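PDB 3WMR: proline iminopeptidase from Streptomyces halstedii, which probably acts as a serine hydrolase of the peptidase S33 family, releasing the N-terminal proline of peptides, and is an amidohydrolase with a hydrophobic tunnel for polyketide substrates. Local coordinates for residues A[166-177]-A[190-201]. Numbering follows the deposited sequence.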
loop_
_atom_site.group_PDB
_atom_site.type_symbol
_atom_site.label_atom_id
_atom_site.label_comp_id
_atom_site.label_asym_id
_atom_site.label_seq_id
_atom_site.Cartn_x
_atom_site.Cartn_y
_atom_site.Cartn_z
ATOM N N ARG A 166 18.329 -3.455 9.186
ATOM C CA ARG A 166 18.502 -4.670 9.969
ATOM C C ARG A 166 19.844 -4.671 10.700
ATOM O O ARG A 166 19.913 -5.116 11.840
ATOM C CB ARG A 166 18.359 -5.924 9.099
ATOM C CG ARG A 166 16.922 -6.280 8.720
ATOM C CD ARG A 166 16.893 -7.298 7.565
ATOM N NE ARG A 166 17.585 -8.543 7.930
ATOM C CZ ARG A 166 17.103 -9.776 7.786
ATOM N NH1 ARG A 166 15.923 -9.987 7.231
ATOM N NH2 ARG A 166 17.829 -10.820 8.178
ATOM N N ALA A 167 20.887 -4.155 10.048
ATOM C CA ALA A 167 22.198 -3.941 10.688
ATOM C C ALA A 167 22.171 -2.975 11.890
ATOM O O ALA A 167 23.134 -2.922 12.648
ATOM C CB ALA A 167 23.215 -3.445 9.656
ATOM N N LEU A 168 21.108 -2.183 12.034
ATOM C CA LEU A 168 20.943 -1.282 13.202
ATOM C C LEU A 168 20.141 -1.921 14.336
ATOM O O LEU A 168 19.979 -1.323 15.405
ATOM C CB LEU A 168 20.287 0.036 12.774
ATOM C CG LEU A 168 21.100 0.873 11.782
ATOM C CD1 LEU A 168 20.238 1.956 11.155
ATOM C CD2 LEU A 168 22.329 1.486 12.455
ATOM N N LEU A 169 19.635 -3.131 14.115
ATOM C CA LEU A 169 18.983 -3.888 15.184
ATOM C C LEU A 169 20.028 -4.446 16.140
ATOM O O LEU A 169 21.203 -4.526 15.772
ATOM C CB LEU A 169 18.166 -5.039 14.597
ATOM C CG LEU A 169 16.965 -4.621 13.750
ATOM C CD1 LEU A 169 16.355 -5.847 13.110
ATOM C CD2 LEU A 169 15.919 -3.895 14.593
ATOM N N PRO A 170 19.608 -4.855 17.354
ATOM C CA PRO A 170 20.545 -5.521 18.270
ATOM C C PRO A 170 21.176 -6.777 17.644
ATOM O O PRO A 170 20.518 -7.472 16.858
ATOM C CB PRO A 170 19.671 -5.897 19.472
ATOM C CG PRO A 170 18.517 -4.962 19.413
ATOM C CD PRO A 170 18.272 -4.700 17.954
ATOM N N PRO A 171 22.451 -7.053 17.963
ATOM C CA PRO A 171 23.115 -8.211 17.354
ATOM C C PRO A 171 22.334 -9.525 17.493
ATOM O O PRO A 171 22.208 -10.258 16.517
ATOM C CB PRO A 171 24.450 -8.269 18.104
ATOM C CG PRO A 171 24.728 -6.842 18.440
ATOM C CD PRO A 171 23.386 -6.260 18.789
ATOM N N ASP A 172 21.778 -9.801 18.669
ATOM C CA ASP A 172 21.021 -11.042 18.881
ATOM C C ASP A 172 19.777 -11.141 17.995
ATOM O O ASP A 172 19.422 -12.231 17.542
ATOM C CB ASP A 172 20.642 -11.246 20.372
ATOM C CG ASP A 172 19.601 -10.254 20.872
ATOM O OD1 ASP A 172 19.753 -9.037 20.625
ATOM O OD2 ASP A 172 18.639 -10.682 21.555
ATOM N N VAL A 173 19.128 -10.003 17.755
ATOM C CA VAL A 173 17.957 -9.948 16.898
ATOM C C VAL A 173 18.367 -10.284 15.469
ATOM O O VAL A 173 17.703 -11.083 14.815
ATOM C CB VAL A 173 17.287 -8.552 16.929
ATOM C CG1 VAL A 173 16.247 -8.415 15.838
ATOM C CG2 VAL A 173 16.645 -8.305 18.292
ATOM N N GLN A 174 19.460 -9.676 15.011
ATOM C CA GLN A 174 20.004 -9.935 13.681
ATOM C C GLN A 174 20.270 -11.426 13.476
ATOM O O GLN A 174 19.878 -11.982 12.456
ATOM C CB GLN A 174 21.301 -9.154 13.460
ATOM C CG GLN A 174 21.116 -7.649 13.394
ATOM C CD GLN A 174 22.370 -6.932 12.936
ATOM O OE1 GLN A 174 22.993 -7.315 11.943
ATOM N NE2 GLN A 174 22.741 -5.880 13.652
ATOM N N GLU A 175 20.914 -12.072 14.456
ATOM C CA GLU A 175 21.209 -13.505 14.361
ATOM C C GLU A 175 19.958 -14.365 14.357
ATOM O O GLU A 175 19.874 -15.336 13.602
ATOM C CB GLU A 175 22.157 -13.973 15.475
ATOM C CG GLU A 175 23.531 -13.334 15.396
ATOM C CD GLU A 175 24.590 -14.047 16.218
ATOM O OE1 GLU A 175 24.331 -15.165 16.748
ATOM O OE2 GLU A 175 25.694 -13.462 16.315
ATOM N N THR A 176 18.993 -14.000 15.187
ATOM C CA THR A 176 17.720 -14.694 15.237
ATOM C C THR A 176 16.980 -14.609 13.899
ATOM O O THR A 176 16.430 -15.612 13.442
ATOM C CB THR A 176 16.825 -14.120 16.347
ATOM O OG1 THR A 176 17.504 -14.232 17.600
ATOM C CG2 THR A 176 15.505 -14.868 16.427
ATOM N N LEU A 177 16.959 -13.426 13.281
ATOM C CA LEU A 177 16.335 -13.281 11.947
ATOM C C LEU A 177 17.015 -14.182 10.914
ATOM O O LEU A 177 16.360 -14.888 10.156
ATOM C CB LEU A 177 16.400 -11.833 11.447
ATOM C CG LEU A 177 15.650 -10.751 12.223
ATOM C CD1 LEU A 177 15.880 -9.392 11.576
ATOM C CD2 LEU A 177 14.168 -11.069 12.303
ATOM N N GLU A 190 9.911 -17.362 18.022
ATOM C CA GLU A 190 11.165 -16.655 18.193
ATOM C C GLU A 190 11.510 -15.737 16.999
ATOM O O GLU A 190 12.036 -14.643 17.185
ATOM C CB GLU A 190 12.268 -17.678 18.403
ATOM C CG GLU A 190 13.576 -17.082 18.841
ATOM C CD GLU A 190 14.609 -18.149 19.076
ATOM O OE1 GLU A 190 15.162 -18.694 18.085
ATOM O OE2 GLU A 190 14.851 -18.442 20.263
ATOM N N TYR A 191 11.232 -16.177 15.778
ATOM C CA TYR A 191 11.419 -15.284 14.628
ATOM C C TYR A 191 10.471 -14.088 14.728
ATOM O O TYR A 191 10.858 -12.943 14.466
ATOM C CB TYR A 191 11.162 -16.007 13.328
ATOM C CG TYR A 191 11.433 -15.146 12.124
ATOM C CD1 TYR A 191 12.730 -14.832 11.756
ATOM C CD2 TYR A 191 10.392 -14.624 11.370
ATOM C CE1 TYR A 191 12.991 -14.035 10.650
ATOM C CE2 TYR A 191 10.634 -13.831 10.258
ATOM C CZ TYR A 191 11.942 -13.539 9.898
ATOM O OH TYR A 191 12.207 -12.755 8.796
ATOM N N PHE A 192 9.232 -14.373 15.121
ATOM C CA PHE A 192 8.189 -13.360 15.208
ATOM C C PHE A 192 8.553 -12.216 16.144
ATOM O O PHE A 192 8.287 -11.065 15.839
ATOM C CB PHE A 192 6.849 -13.971 15.634
ATOM C CG PHE A 192 5.692 -13.042 15.448
ATOM C CD1 PHE A 192 5.430 -12.045 16.379
ATOM C CD2 PHE A 192 4.892 -13.129 14.321
ATOM C CE1 PHE A 192 4.388 -11.161 16.195
ATOM C CE2 PHE A 192 3.839 -12.248 14.136
ATOM C CZ PHE A 192 3.589 -11.262 15.077
ATOM N N HIS A 193 9.151 -12.520 17.288
ATOM C CA HIS A 193 9.542 -11.460 18.210
ATOM C C HIS A 193 10.790 -10.685 17.755
ATOM O O HIS A 193 10.917 -9.498 18.053
ATOM C CB HIS A 193 9.620 -12.013 19.636
ATOM C CG HIS A 193 8.270 -12.389 20.169
ATOM N ND1 HIS A 193 7.299 -11.449 20.453
ATOM C CD2 HIS A 193 7.698 -13.596 20.392
ATOM C CE1 HIS A 193 6.200 -12.059 20.860
ATOM N NE2 HIS A 193 6.417 -13.363 20.834
ATOM N N ALA A 194 11.681 -11.333 17.002
ATOM C CA ALA A 194 12.773 -10.623 16.331
ATOM C C ALA A 194 12.226 -9.700 15.216
ATOM O O ALA A 194 12.623 -8.545 15.112
ATOM C CB ALA A 194 13.781 -11.612 15.764
ATOM N N MET A 195 11.287 -10.213 14.425
ATOM C CA MET A 195 10.573 -9.424 13.408
ATOM C C MET A 195 9.896 -8.202 14.029
ATOM O O MET A 195 9.837 -7.141 13.409
ATOM C CB MET A 195 9.516 -10.298 12.721
ATOM C CG MET A 195 8.804 -9.658 11.538
ATOM S SD MET A 195 7.177 -10.383 11.241
ATOM C CE MET A 195 6.270 -9.514 12.526
ATOM N N ARG A 196 9.417 -8.357 15.268
ATOM C CA ARG A 196 8.746 -7.274 16.000
ATOM C C ARG A 196 9.678 -6.151 16.409
ATOM O O ARG A 196 9.285 -4.993 16.421
ATOM C CB ARG A 196 8.038 -7.829 17.235
ATOM C CG ARG A 196 6.760 -8.562 16.882
ATOM C CD ARG A 196 5.606 -7.590 16.868
ATOM N NE ARG A 196 5.484 -7.044 18.212
ATOM C CZ ARG A 196 5.024 -5.840 18.513
ATOM N NH1 ARG A 196 4.615 -5.015 17.570
ATOM N NH2 ARG A 196 4.982 -5.466 19.780
ATOM N N ALA A 197 10.914 -6.482 16.746
ATOM C CA ALA A 197 11.908 -5.448 16.931
ATOM C C ALA A 197 12.044 -4.565 15.667
ATOM O O ALA A 197 12.329 -3.380 15.785
ATOM C CB ALA A 197 13.252 -6.057 17.317
ATOM N N PHE A 198 11.836 -5.125 14.469
ATOM C CA PHE A 198 11.889 -4.313 13.227
ATOM C C PHE A 198 10.575 -3.563 13.052
ATOM O O PHE A 198 10.579 -2.367 12.805
ATOM C CB PHE A 198 12.189 -5.186 11.982
ATOM C CG PHE A 198 12.283 -4.412 10.679
ATOM C CD1 PHE A 198 11.136 -4.048 9.970
ATOM C CD2 PHE A 198 13.525 -4.095 10.134
ATOM C CE1 PHE A 198 11.234 -3.362 8.764
ATOM C CE2 PHE A 198 13.625 -3.409 8.933
ATOM C CZ PHE A 198 12.483 -3.056 8.244
ATOM N N TYR A 199 9.452 -4.260 13.205
ATOM C CA TYR A 199 8.144 -3.654 12.950
ATOM C C TYR A 199 7.913 -2.487 13.908
ATOM O O TYR A 199 7.447 -1.425 13.492
ATOM C CB TYR A 199 6.998 -4.676 13.054
ATOM C CG TYR A 199 6.703 -5.484 11.776
ATOM C CD1 TYR A 199 7.718 -6.106 11.065
ATOM C CD2 TYR A 199 5.398 -5.661 11.332
ATOM C CE1 TYR A 199 7.443 -6.845 9.900
ATOM C CE2 TYR A 199 5.105 -6.415 10.197
ATOM C CZ TYR A 199 6.130 -7.000 9.486
ATOM O OH TYR A 199 5.818 -7.740 8.379
ATOM N N ASP A 200 8.266 -2.680 15.178
ATOM C CA ASP A 200 8.085 -1.640 16.191
ATOM C C ASP A 200 8.855 -0.366 15.850
ATOM O O ASP A 200 8.502 0.692 16.337
ATOM C CB ASP A 200 8.512 -2.121 17.588
ATOM C CG ASP A 200 7.693 -3.300 18.096
ATOM O OD1 ASP A 200 6.606 -3.585 17.559
ATOM O OD2 ASP A 200 8.138 -3.956 19.063
ATOM N N ARG A 201 9.897 -0.444 15.013
ATOM C CA ARG A 201 10.624 0.773 14.640
ATOM C C ARG A 201 10.130 1.381 13.341
ATOM O O ARG A 201 10.019 2.618 13.220
ATOM C CB ARG A 201 12.116 0.506 14.482
ATOM C CG ARG A 201 12.827 0.122 15.762
ATOM C CD ARG A 201 14.307 -0.061 15.483
ATOM N NE ARG A 201 15.059 -0.511 16.657
ATOM C CZ ARG A 201 16.377 -0.646 16.684
ATOM N NH1 ARG A 201 17.108 -0.373 15.607
ATOM N NH2 ARG A 201 16.972 -1.075 17.785
#
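Leu177 lays its CD2 methyl against both the CB of Ala194, 3.5 Å away, and the ring of Tyr191, whose CE1 lies 3.6 Å from that methyl. The same Tyr191 ring turns its edge to the carbonyl oxygens of Thr176 and Leu177, while its hydroxyl bonds to Glu181 and Asn234. With CG2 anti to the backbone N (chi1 -58° for OG1), Thr176 sends its methyl to Ala194 CB at 3.7 Å and turns OG1 back onto Asp172 O. Val173 CG1 touches both Ala194 and Ala197, 4.0 Å from Ala194 CB, where the CA atoms of Val173 and Ala194 approach to 5.3 Å. Farther along, Arg201 NH1 donates to Leu168 O (3.0 Å, 160°), the oxygen lying in the guanidinium plane but NH1 standing above the carbonyl plane, as Leu169 CD2 lies over one guanidinium face, offset toward its rim. With an alanine in place of Arg201, Leu168 O would probably lose this donor and Leu169 CD2 the flat group beside it. Helices 171-183 and 189-202 thus cross steeply (-127° between their short segments), with Ala194 and Ala197 at the interface, consistent with the helical cap inserted after strand 143-149 in S33 alpha/beta hydrolases.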